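PDB 4OIF: beta-galactosidase from Geobacillus stearothermophilus, which probably hydrolyses terminal non-reducing beta-D-galactose residues from beta-D-galactosides, as a zinc-binding member of glycoside hydrolase family 42. Local coordinates for residues A54-E62 with A95-E103; Q634-I643 with E678-R686. All blocks are in the same frame, centred on the assembly; numbering follows the deposited sequence.

Contact 1: A54-E62 with A95-E103; sequences AWSALEPEE and AWLSQKYPE
Trp-96, on helix 95-100, lays its indole against the chain that leaves helix 55-58. Its NE1 donates to Glu-59 O at 2.9 Å; the N-H...O angle is 149°, and the acceptor stays near the ring plane. With CG held between the backbone N and the carbonyl carbon (chi1 55°), the indole reaches across to residues 59-62. One face is covered by backbone and aliphatic carbon: Glu-61 CA sits over the five-membered ring and Glu-62 CB over the six-membered ring, 3.9 Å from its centroid, both CH-pi contacts. Leu-97 CB lies against the opposite face.

The Glu-59 carboxylate passes the indole edge, CD lying 3.6 Å from Trp-96 CZ2, and is held at both oxygens: OE1 accepts an almost straight bond (170°) from Trp-55 NE1 on its anti side, and OE2 takes the N-H of Gly-63. Farther along, the extended Glu-62 side chain ends at Lys-100 and Tyr-101. Lys-100 NZ makes a salt bridge to Glu-62 OE1 at 3.1 Å from above the carboxylate plane; Tyr-101 OH is modelled so near Glu-62 OE2 that the details of that bond are doubtful.

Trp-55 CZ2 packs on Leu-97 CD1 at 3.7 Å, joining the two helices directly. Both follow strands of the TIM barrel, 47-50 and 83-87. Helix 127-144 packs against Trp-55 and Tyr-101, while Ser-197 and Gln-205 of a neighbouring subunit touch Trp-55 and Trp-96, respectively.

Contact 2: Q634-I643 with E678-R686; sequences QAPECDYVFI and EVRVVEKRR
Strand 638-645 and the middle strand 679-685 are antiparallel neighbours in the five-stranded sheet of the C-terminal domain. Asp-639 with Lys-684, Val-641 with Val-682 and Ile-643 with Arg-680 are hydrogen-bonded pairs, each closed by two backbone bonds. Their side chains share one face, where Val-641 CB meets Val-682 CG1 at 3.9 Å. On the other face Val-681 lies alongside Phe-642, pointing the same way: CG1 is over the ring, offset toward its rim, and Val-681 CG2 is 3.7 Å from Phe-642 CD2. Helix 341-351 of the barrel packs against Phe-642.

Beyond the strand, the C-terminal Arg-686 bends at chi3 (-39°), bringing its guanidinium edge to the turn 635-637. Arg-686 NH2 donates to Ala-635 O at 2.7 Å, in the carbonyl plane, and Arg-686 NE to Pro-636 O at 2.8 Å, from above that carbonyl's plane. Arg-686 NH2 also forms a salt bridge with Asp-639 OD1 at 2.9 Å; Gln-634 NE2 reaches the same oxygen at 2.8 Å from the opposite face of the carboxylate. Two waters donate to Asp-639 OD2, one of them accepting from Lys-684 NZ.

One arginine thus ties the chain terminus to turn carbonyls and a buried aspartate, whose surrounding donors would be expected to stabilise its negative charge.

How the contacts relate
Contact 1 comes early in the chain and closes long before contact 2 opens near the C-terminus. Their centres are about 50 Å apart and their nearest atoms about 33 Å apart, and they share no residue, helix or sheet. Contact 1 joins segments after two adjacent parallel barrel strands and faces a second subunit of the trimer, with the zinc ion about 12 Å from the Tyr-101 side chain. Contact 2 lies within the small antiparallel C-terminal sheet, whose two segments here touch no other chain of the trimer but which rests on barrel helix 341-351. The barrel thus meets a neighbouring subunit beside contact 1 and the chain's own C-terminal domain beside contact 2.

Contact 1: A54-E62 with A95-E103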
loop_
_atom_site.group_PDB
_atom_site.type_symbol
_atom_site.label_atom_id
_atom_site.label_comp_id
_atom_site.label_asym_id
_atom_site.label_seq_id
_atom_site.Cartn_x
_atom_site.Cartn_y
_atom_site.Cartn_z
ATOM N N ALA A 54 -7.712 -27.942 -20.778
ATOM C CA ALA A 54 -7.860 -29.396 -20.784
ATOM C C ALA A 54 -6.589 -30.180 -21.129
ATOM O O ALA A 54 -6.661 -31.389 -21.379
ATOM C CB ALA A 54 -8.964 -29.777 -21.736
ATOM N N TRP A 55 -5.435 -29.516 -21.113
ATOM C CA TRP A 55 -4.183 -30.173 -21.484
ATOM C C TRP A 55 -3.908 -31.397 -20.608
ATOM O O TRP A 55 -3.621 -32.495 -21.102
ATOM C CB TRP A 55 -3.011 -29.190 -21.399
ATOM C CG TRP A 55 -1.798 -29.625 -22.206
ATOM C CD1 TRP A 55 -1.457 -30.900 -22.555
ATOM C CD2 TRP A 55 -0.786 -28.776 -22.768
ATOM N NE1 TRP A 55 -0.292 -30.902 -23.287
ATOM C CE2 TRP A 55 0.136 -29.611 -23.439
ATOM C CE3 TRP A 55 -0.568 -27.393 -22.766
ATOM C CZ2 TRP A 55 1.254 -29.110 -24.101
ATOM C CZ3 TRP A 55 0.542 -26.898 -23.430
ATOM C CH2 TRP A 55 1.439 -27.755 -24.090
ATOM N N SER A 56 -4.013 -31.200 -19.304
ATOM C CA SER A 56 -3.754 -32.264 -18.360
ATOM C C SER A 56 -4.767 -33.403 -18.525
ATOM O O SER A 56 -4.476 -34.542 -18.179
ATOM C CB SER A 56 -3.774 -31.703 -16.937
ATOM O OG SER A 56 -3.942 -32.720 -15.980
ATOM N N ALA A 57 -5.946 -33.102 -19.063
ATOM C CA ALA A 57 -6.945 -34.139 -19.311
ATOM C C ALA A 57 -6.688 -34.834 -20.637
ATOM O O ALA A 57 -7.066 -35.989 -20.823
ATOM C CB ALA A 57 -8.349 -33.549 -19.294
ATOM N N LEU A 58 -6.067 -34.111 -21.563
ATOM C CA LEU A 58 -5.765 -34.636 -22.884
ATOM C C LEU A 58 -4.448 -35.410 -22.878
ATOM O O LEU A 58 -4.295 -36.410 -23.576
ATOM C CB LEU A 58 -5.695 -33.498 -23.901
ATOM C CG LEU A 58 -7.035 -32.829 -24.182
ATOM C CD1 LEU A 58 -6.845 -31.564 -24.998
ATOM C CD2 LEU A 58 -7.906 -33.823 -24.924
ATOM N N GLU A 59 -3.491 -34.935 -22.091
ATOM C CA GLU A 59 -2.192 -35.586 -22.012
ATOM C C GLU A 59 -1.786 -35.655 -20.543
ATOM O O GLU A 59 -0.969 -34.867 -20.072
ATOM C CB GLU A 59 -1.161 -34.828 -22.860
ATOM C CG GLU A 59 0.162 -35.550 -23.083
ATOM C CD GLU A 59 1.126 -34.770 -23.985
ATOM O OE1 GLU A 59 0.815 -33.613 -24.337
ATOM O OE2 GLU A 59 2.197 -35.317 -24.333
ATOM N N PRO A 60 -2.386 -36.593 -19.806
ATOM C CA PRO A 60 -2.188 -36.705 -18.361
ATOM C C PRO A 60 -0.717 -36.893 -17.992
ATOM O O PRO A 60 -0.239 -36.329 -17.009
ATOM C CB PRO A 60 -3.029 -37.931 -17.993
ATOM C CG PRO A 60 -3.273 -38.628 -19.254
ATOM C CD PRO A 60 -3.355 -37.584 -20.288
ATOM N N GLU A 61 -0.008 -37.676 -18.794
ATOM C CA GLU A 61 1.442 -37.738 -18.715
ATOM C C GLU A 61 2.002 -37.545 -20.116
ATOM O O GLU A 61 1.261 -37.687 -21.089
ATOM C CB GLU A 61 1.889 -39.068 -18.106
ATOM C CG GLU A 61 1.417 -39.226 -16.675
ATOM C CD GLU A 61 1.382 -40.658 -16.225
ATOM O OE1 GLU A 61 1.724 -41.546 -17.042
ATOM O OE2 GLU A 61 1.009 -40.888 -15.052
ATOM N N GLU A 62 3.291 -37.224 -20.226
ATOM C CA GLU A 62 3.884 -36.924 -21.530
ATOM C C GLU A 62 3.745 -38.099 -22.518
ATOM O O GLU A 62 4.040 -39.248 -22.183
ATOM C CB GLU A 62 5.351 -36.531 -21.367
ATOM C CG GLU A 62 5.935 -35.783 -22.570
ATOM C CD GLU A 62 7.326 -35.252 -22.306
ATOM O OE1 GLU A 62 7.853 -35.507 -21.204
ATOM O OE2 GLU A 62 7.893 -34.575 -23.191
ATOM N N ALA A 95 1.482 -29.941 -14.785
ATOM C CA ALA A 95 2.596 -29.916 -13.842
ATOM C C ALA A 95 3.811 -30.755 -14.314
ATOM O O ALA A 95 4.980 -30.407 -14.002
ATOM C CB ALA A 95 2.130 -30.377 -12.487
ATOM N N TRP A 96 3.565 -31.831 -15.079
ATOM C CA TRP A 96 4.692 -32.657 -15.544
ATOM C C TRP A 96 5.575 -31.835 -16.460
ATOM O O TRP A 96 6.804 -31.930 -16.404
ATOM C CB TRP A 96 4.250 -33.968 -16.243
ATOM C CG TRP A 96 3.285 -33.878 -17.412
ATOM C CD1 TRP A 96 1.946 -34.143 -17.381
ATOM C CD2 TRP A 96 3.590 -33.556 -18.775
ATOM N NE1 TRP A 96 1.396 -33.980 -18.625
ATOM C CE2 TRP A 96 2.382 -33.620 -19.501
ATOM C CE3 TRP A 96 4.765 -33.213 -19.452
ATOM C CZ2 TRP A 96 2.311 -33.343 -20.865
ATOM C CZ3 TRP A 96 4.697 -32.938 -20.806
ATOM C CH2 TRP A 96 3.480 -33.004 -21.499
ATOM N N LEU A 97 4.939 -30.989 -17.263
ATOM C CA LEU A 97 5.651 -30.189 -18.246
ATOM C C LEU A 97 6.556 -29.156 -17.587
ATOM O O LEU A 97 7.718 -29.041 -17.940
ATOM C CB LEU A 97 4.658 -29.510 -19.185
ATOM C CG LEU A 97 5.171 -29.249 -20.603
ATOM C CD1 LEU A 97 4.006 -29.195 -21.590
ATOM C CD2 LEU A 97 6.024 -27.982 -20.685
ATOM N N SER A 98 6.020 -28.396 -16.641
ATOM C CA SER A 98 6.847 -27.482 -15.870
ATOM C C SER A 98 7.986 -28.253 -15.207
ATOM O O SER A 98 9.123 -27.780 -15.172
ATOM C CB SER A 98 6.021 -26.741 -14.805
ATOM O OG SER A 98 4.960 -25.993 -15.383
ATOM N N GLN A 99 7.692 -29.448 -14.695
ATOM C CA GLN A 99 8.699 -30.156 -13.912
ATOM C C GLN A 99 9.871 -30.628 -14.766
ATOM O O GLN A 99 11.027 -30.501 -14.370
ATOM C CB GLN A 99 8.074 -31.343 -13.182
ATOM C CG GLN A 99 9.000 -31.993 -12.169
ATOM C CD GLN A 99 8.356 -33.178 -11.462
ATOM O OE1 GLN A 99 7.745 -34.046 -12.094
ATOM N NE2 GLN A 99 8.482 -33.213 -10.144
ATOM N N LYS A 100 9.567 -31.168 -15.940
ATOM C CA LYS A 100 10.591 -31.718 -16.825
ATOM C C LYS A 100 11.284 -30.644 -17.663
ATOM O O LYS A 100 12.445 -30.786 -18.048
ATOM C CB LYS A 100 9.964 -32.765 -17.744
ATOM C CG LYS A 100 10.936 -33.452 -18.664
ATOM C CD LYS A 100 10.284 -34.614 -19.380
ATOM C CE LYS A 100 11.305 -35.393 -20.192
ATOM N NZ LYS A 100 10.738 -36.660 -20.719
ATOM N N TYR A 101 10.566 -29.569 -17.959
ATOM C CA TYR A 101 11.107 -28.535 -18.822
ATOM C C TYR A 101 10.967 -27.182 -18.164
ATOM O O TYR A 101 10.141 -26.367 -18.586
ATOM C CB TYR A 101 10.401 -28.523 -20.172
ATOM C CG TYR A 101 10.321 -29.861 -20.869
ATOM C CD1 TYR A 101 11.434 -30.422 -21.477
ATOM C CD2 TYR A 101 9.119 -30.552 -20.947
ATOM C CE1 TYR A 101 11.352 -31.639 -22.118
ATOM C CE2 TYR A 101 9.029 -31.765 -21.595
ATOM C CZ TYR A 101 10.146 -32.307 -22.174
ATOM O OH TYR A 101 10.053 -33.517 -22.824
ATOM N N PRO A 102 11.786 -26.927 -17.134
ATOM C CA PRO A 102 11.640 -25.710 -16.332
ATOM C C PRO A 102 11.800 -24.423 -17.138
ATOM O O PRO A 102 11.464 -23.354 -16.629
ATOM C CB PRO A 102 12.749 -25.850 -15.278
ATOM C CG PRO A 102 13.674 -26.862 -15.807
ATOM C CD PRO A 102 12.861 -27.794 -16.622
ATOM N N GLU A 103 12.260 -24.520 -18.379
ATOM C CA GLU A 103 12.485 -23.327 -19.185
ATOM C C GLU A 103 11.181 -22.650 -19.576
ATOM O O GLU A 103 11.186 -21.525 -20.074
ATOM C CB GLU A 103 13.282 -23.672 -20.445
ATOM C CG GLU A 103 12.461 -24.366 -21.513
ATOM C CD GLU A 103 13.073 -24.248 -22.906
ATOM O OE1 GLU A 103 14.312 -24.271 -23.034
ATOM O OE2 GLU A 103 12.308 -24.123 -23.874
#

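Contact 2: Q634-I643 with E678-R686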
loop_
_atom_site.group_PDB
_atom_site.type_symbol
_atom_site.label_atom_id
_atom_site.label_comp_id
_atom_site.label_asym_id
_atom_site.label_seq_id
_atom_site.Cartn_x
_atom_site.Cartn_y
_atom_site.Cartn_z
ATOM N N GLN A 634 -27.473 -2.580 -39.152
ATOM C CA GLN A 634 -28.130 -2.316 -40.413
ATOM C C GLN A 634 -27.929 -3.447 -41.401
ATOM O O GLN A 634 -26.801 -3.847 -41.683
ATOM C CB GLN A 634 -27.621 -0.998 -40.995
ATOM C CG GLN A 634 -27.614 0.127 -39.979
ATOM C CD GLN A 634 -27.531 1.502 -40.612
ATOM O OE1 GLN A 634 -26.452 2.072 -40.754
ATOM N NE2 GLN A 634 -28.678 2.046 -40.985
ATOM N N ALA A 635 -29.042 -3.965 -41.909
ATOM C CA ALA A 635 -29.040 -4.981 -42.956
ATOM C C ALA A 635 -29.343 -4.309 -44.302
ATOM O O ALA A 635 -29.734 -3.142 -44.330
ATOM C CB ALA A 635 -30.060 -6.063 -42.637
ATOM N N PRO A 636 -29.142 -5.024 -45.424
ATOM C CA PRO A 636 -29.491 -4.392 -46.702
ATOM C C PRO A 636 -30.958 -3.982 -46.750
ATOM O O PRO A 636 -31.287 -2.863 -47.137
ATOM C CB PRO A 636 -29.203 -5.491 -47.727
ATOM C CG PRO A 636 -28.203 -6.377 -47.075
ATOM C CD PRO A 636 -28.537 -6.357 -45.615
ATOM N N GLU A 637 -31.823 -4.893 -46.317
ATOM C CA GLU A 637 -33.262 -4.702 -46.379
ATOM C C GLU A 637 -33.862 -3.944 -45.191
ATOM O O GLU A 637 -34.967 -3.415 -45.307
ATOM C CB GLU A 637 -33.952 -6.063 -46.506
ATOM C CG GLU A 637 -33.895 -6.940 -45.253
ATOM C CD GLU A 637 -32.579 -7.702 -45.096
ATOM O OE1 GLU A 637 -31.602 -7.374 -45.796
ATOM O OE2 GLU A 637 -32.528 -8.639 -44.269
ATOM N N CYS A 638 -33.165 -3.889 -44.056
ATOM C CA CYS A 638 -33.759 -3.257 -42.878
ATOM C C CYS A 638 -32.808 -2.856 -41.757
ATOM O O CYS A 638 -31.664 -3.302 -41.673
ATOM C CB CYS A 638 -34.824 -4.178 -42.284
ATOM S SG CYS A 638 -34.144 -5.638 -41.529
ATOM N N ASP A 639 -33.320 -1.999 -40.885
ATOM C CA ASP A 639 -32.619 -1.617 -39.678
ATOM C C ASP A 639 -33.117 -2.464 -38.500
ATOM O O ASP A 639 -34.306 -2.749 -38.384
ATOM C CB ASP A 639 -32.809 -0.119 -39.401
ATOM C CG ASP A 639 -32.022 0.768 -40.370
ATOM O OD1 ASP A 639 -30.918 0.369 -40.812
ATOM O OD2 ASP A 639 -32.511 1.876 -40.677
ATOM N N TYR A 640 -32.188 -2.900 -37.656
ATOM C CA TYR A 640 -32.512 -3.538 -36.385
ATOM C C TYR A 640 -32.109 -2.607 -35.264
ATOM O O TYR A 640 -30.942 -2.286 -35.098
ATOM C CB TYR A 640 -31.801 -4.874 -36.217
ATOM C CG TYR A 640 -32.166 -5.919 -37.230
ATOM C CD1 TYR A 640 -31.282 -6.262 -38.250
ATOM C CD2 TYR A 640 -33.387 -6.575 -37.169
ATOM C CE1 TYR A 640 -31.611 -7.229 -39.181
ATOM C CE2 TYR A 640 -33.719 -7.546 -38.092
ATOM C CZ TYR A 640 -32.831 -7.869 -39.095
ATOM O OH TYR A 640 -33.155 -8.837 -40.019
ATOM N N VAL A 641 -33.086 -2.188 -34.484
ATOM C CA VAL A 641 -32.880 -1.151 -33.509
ATOM C C VAL A 641 -33.155 -1.672 -32.109
ATOM O O VAL A 641 -34.165 -2.301 -31.854
ATOM C CB VAL A 641 -33.771 0.052 -33.840
ATOM C CG1 VAL A 641 -33.504 1.198 -32.876
ATOM C CG2 VAL A 641 -33.522 0.491 -35.292
ATOM N N PHE A 642 -32.227 -1.419 -31.204
ATOM C CA PHE A 642 -32.344 -1.829 -29.815
ATOM C C PHE A 642 -32.633 -0.609 -28.954
ATOM O O PHE A 642 -31.842 0.347 -28.928
ATOM C CB PHE A 642 -31.055 -2.504 -29.331
ATOM C CG PHE A 642 -30.778 -3.835 -29.956
ATOM C CD1 PHE A 642 -30.387 -3.931 -31.286
ATOM C CD2 PHE A 642 -30.871 -4.994 -29.205
ATOM C CE1 PHE A 642 -30.120 -5.172 -31.866
ATOM C CE2 PHE A 642 -30.602 -6.241 -29.775
ATOM C CZ PHE A 642 -30.228 -6.328 -31.109
ATOM N N ILE A 643 -33.755 -0.648 -28.246
ATOM C CA ILE A 643 -34.112 0.400 -27.300
ATOM C C ILE A 643 -33.965 -0.143 -25.878
ATOM O O ILE A 643 -34.765 -0.957 -25.418
ATOM C CB ILE A 643 -35.536 0.912 -27.542
ATOM C CG1 ILE A 643 -35.746 1.200 -29.038
ATOM C CG2 ILE A 643 -35.799 2.144 -26.697
ATOM C CD1 ILE A 643 -37.188 1.592 -29.425
ATOM N N GLU A 678 -35.930 -2.954 -19.226
ATOM C CA GLU A 678 -36.591 -3.533 -20.373
ATOM C C GLU A 678 -35.892 -3.146 -21.653
ATOM O O GLU A 678 -35.448 -2.011 -21.814
ATOM C CB GLU A 678 -38.051 -3.107 -20.451
ATOM C CG GLU A 678 -38.787 -3.808 -21.575
ATOM C CD GLU A 678 -40.217 -3.389 -21.660
ATOM O OE1 GLU A 678 -40.664 -2.637 -20.764
ATOM O OE2 GLU A 678 -40.886 -3.810 -22.623
ATOM N N VAL A 679 -35.786 -4.108 -22.557
ATOM C CA VAL A 679 -35.261 -3.847 -23.877
ATOM C C VAL A 679 -36.368 -4.073 -24.881
ATOM O O VAL A 679 -37.202 -4.951 -24.735
ATOM C CB VAL A 679 -34.055 -4.750 -24.228
ATOM C CG1 VAL A 679 -33.471 -4.356 -25.582
ATOM C CG2 VAL A 679 -32.987 -4.681 -23.142
ATOM N N ARG A 680 -36.378 -3.251 -25.905
ATOM C CA ARG A 680 -37.262 -3.443 -27.015
ATOM C C ARG A 680 -36.395 -3.683 -28.234
ATOM O O ARG A 680 -35.503 -2.898 -28.518
ATOM C CB ARG A 680 -38.145 -2.221 -27.196
ATOM C CG ARG A 680 -39.580 -2.555 -27.365
ATOM C CD ARG A 680 -40.225 -3.093 -26.098
ATOM N NE ARG A 680 -41.666 -3.123 -26.325
ATOM C CZ ARG A 680 -42.275 -4.108 -26.966
ATOM N NH1 ARG A 680 -41.568 -5.154 -27.377
ATOM N NH2 ARG A 680 -43.579 -4.069 -27.173
ATOM N N VAL A 681 -36.605 -4.786 -28.933
ATOM C CA VAL A 681 -35.851 -5.018 -30.158
ATOM C C VAL A 681 -36.797 -4.888 -31.327
ATOM O O VAL A 681 -37.810 -5.582 -31.422
ATOM C CB VAL A 681 -35.168 -6.379 -30.175
ATOM C CG1 VAL A 681 -34.359 -6.532 -31.445
ATOM C CG2 VAL A 681 -34.246 -6.494 -28.977
ATOM N N VAL A 682 -36.450 -3.989 -32.226
ATOM C CA VAL A 682 -37.401 -3.482 -33.184
ATOM C C VAL A 682 -36.834 -3.540 -34.598
ATOM O O VAL A 682 -35.628 -3.482 -34.796
ATOM C CB VAL A 682 -37.819 -2.056 -32.751
ATOM C CG1 VAL A 682 -37.489 -1.006 -33.798
ATOM C CG2 VAL A 682 -39.282 -2.050 -32.386
ATOM N N GLU A 683 -37.707 -3.721 -35.576
ATOM C CA GLU A 683 -37.266 -3.854 -36.958
ATOM C C GLU A 683 -37.923 -2.787 -37.814
ATOM O O GLU A 683 -39.112 -2.503 -37.667
ATOM C CB GLU A 683 -37.591 -5.249 -37.494
ATOM C CG GLU A 683 -37.289 -5.451 -38.963
ATOM C CD GLU A 683 -37.847 -6.759 -39.495
ATOM O OE1 GLU A 683 -37.936 -6.913 -40.730
ATOM O OE2 GLU A 683 -38.205 -7.630 -38.676
ATOM N N LYS A 684 -37.141 -2.176 -38.693
ATOM C CA LYS A 684 -37.665 -1.131 -39.559
ATOM C C LYS A 684 -37.261 -1.374 -41.002
ATOM O O LYS A 684 -36.078 -1.334 -41.333
ATOM C CB LYS A 684 -37.186 0.243 -39.096
ATOM C CG LYS A 684 -37.736 1.365 -39.941
ATOM C CD LYS A 684 -37.803 2.656 -39.176
ATOM C CE LYS A 684 -38.249 3.778 -40.091
ATOM N NZ LYS A 684 -37.223 4.105 -41.124
ATOM N N ARG A 685 -38.247 -1.637 -41.855
ATOM C CA ARG A 685 -37.974 -1.961 -43.253
ATOM C C ARG A 685 -37.343 -0.780 -43.973
ATOM O O ARG A 685 -37.734 0.367 -43.761
ATOM C CB ARG A 685 -39.252 -2.387 -43.974
ATOM C CG ARG A 685 -39.013 -2.937 -45.371
ATOM C CD ARG A 685 -38.190 -4.208 -45.294
ATOM N NE ARG A 685 -38.843 -5.197 -44.443
ATOM C CZ ARG A 685 -38.247 -6.278 -43.951
ATOM N NH1 ARG A 685 -36.972 -6.516 -44.219
ATOM N NH2 ARG A 685 -38.930 -7.118 -43.184
ATOM N N ARG A 686 -36.355 -1.065 -44.814
ATOM C CA ARG A 686 -35.647 -0.016 -45.532
ATOM C C ARG A 686 -36.299 0.255 -46.879
ATOM O O ARG A 686 -36.692 1.384 -47.159
ATOM C CB ARG A 686 -34.177 -0.388 -45.725
ATOM C CG ARG A 686 -33.366 0.680 -46.438
ATOM C CD ARG A 686 -31.920 0.247 -46.678
ATOM N NE ARG A 686 -31.349 -0.500 -45.556
ATOM C CZ ARG A 686 -31.055 0.021 -44.366
ATOM N NH1 ARG A 686 -31.288 1.303 -44.116
ATOM N NH2 ARG A 686 -30.531 -0.747 -43.418
HETATM O O HOH W 1 -31.800 4.043 -42.136
HETATM O O HOH W 2 -34.312 3.626 -39.672
#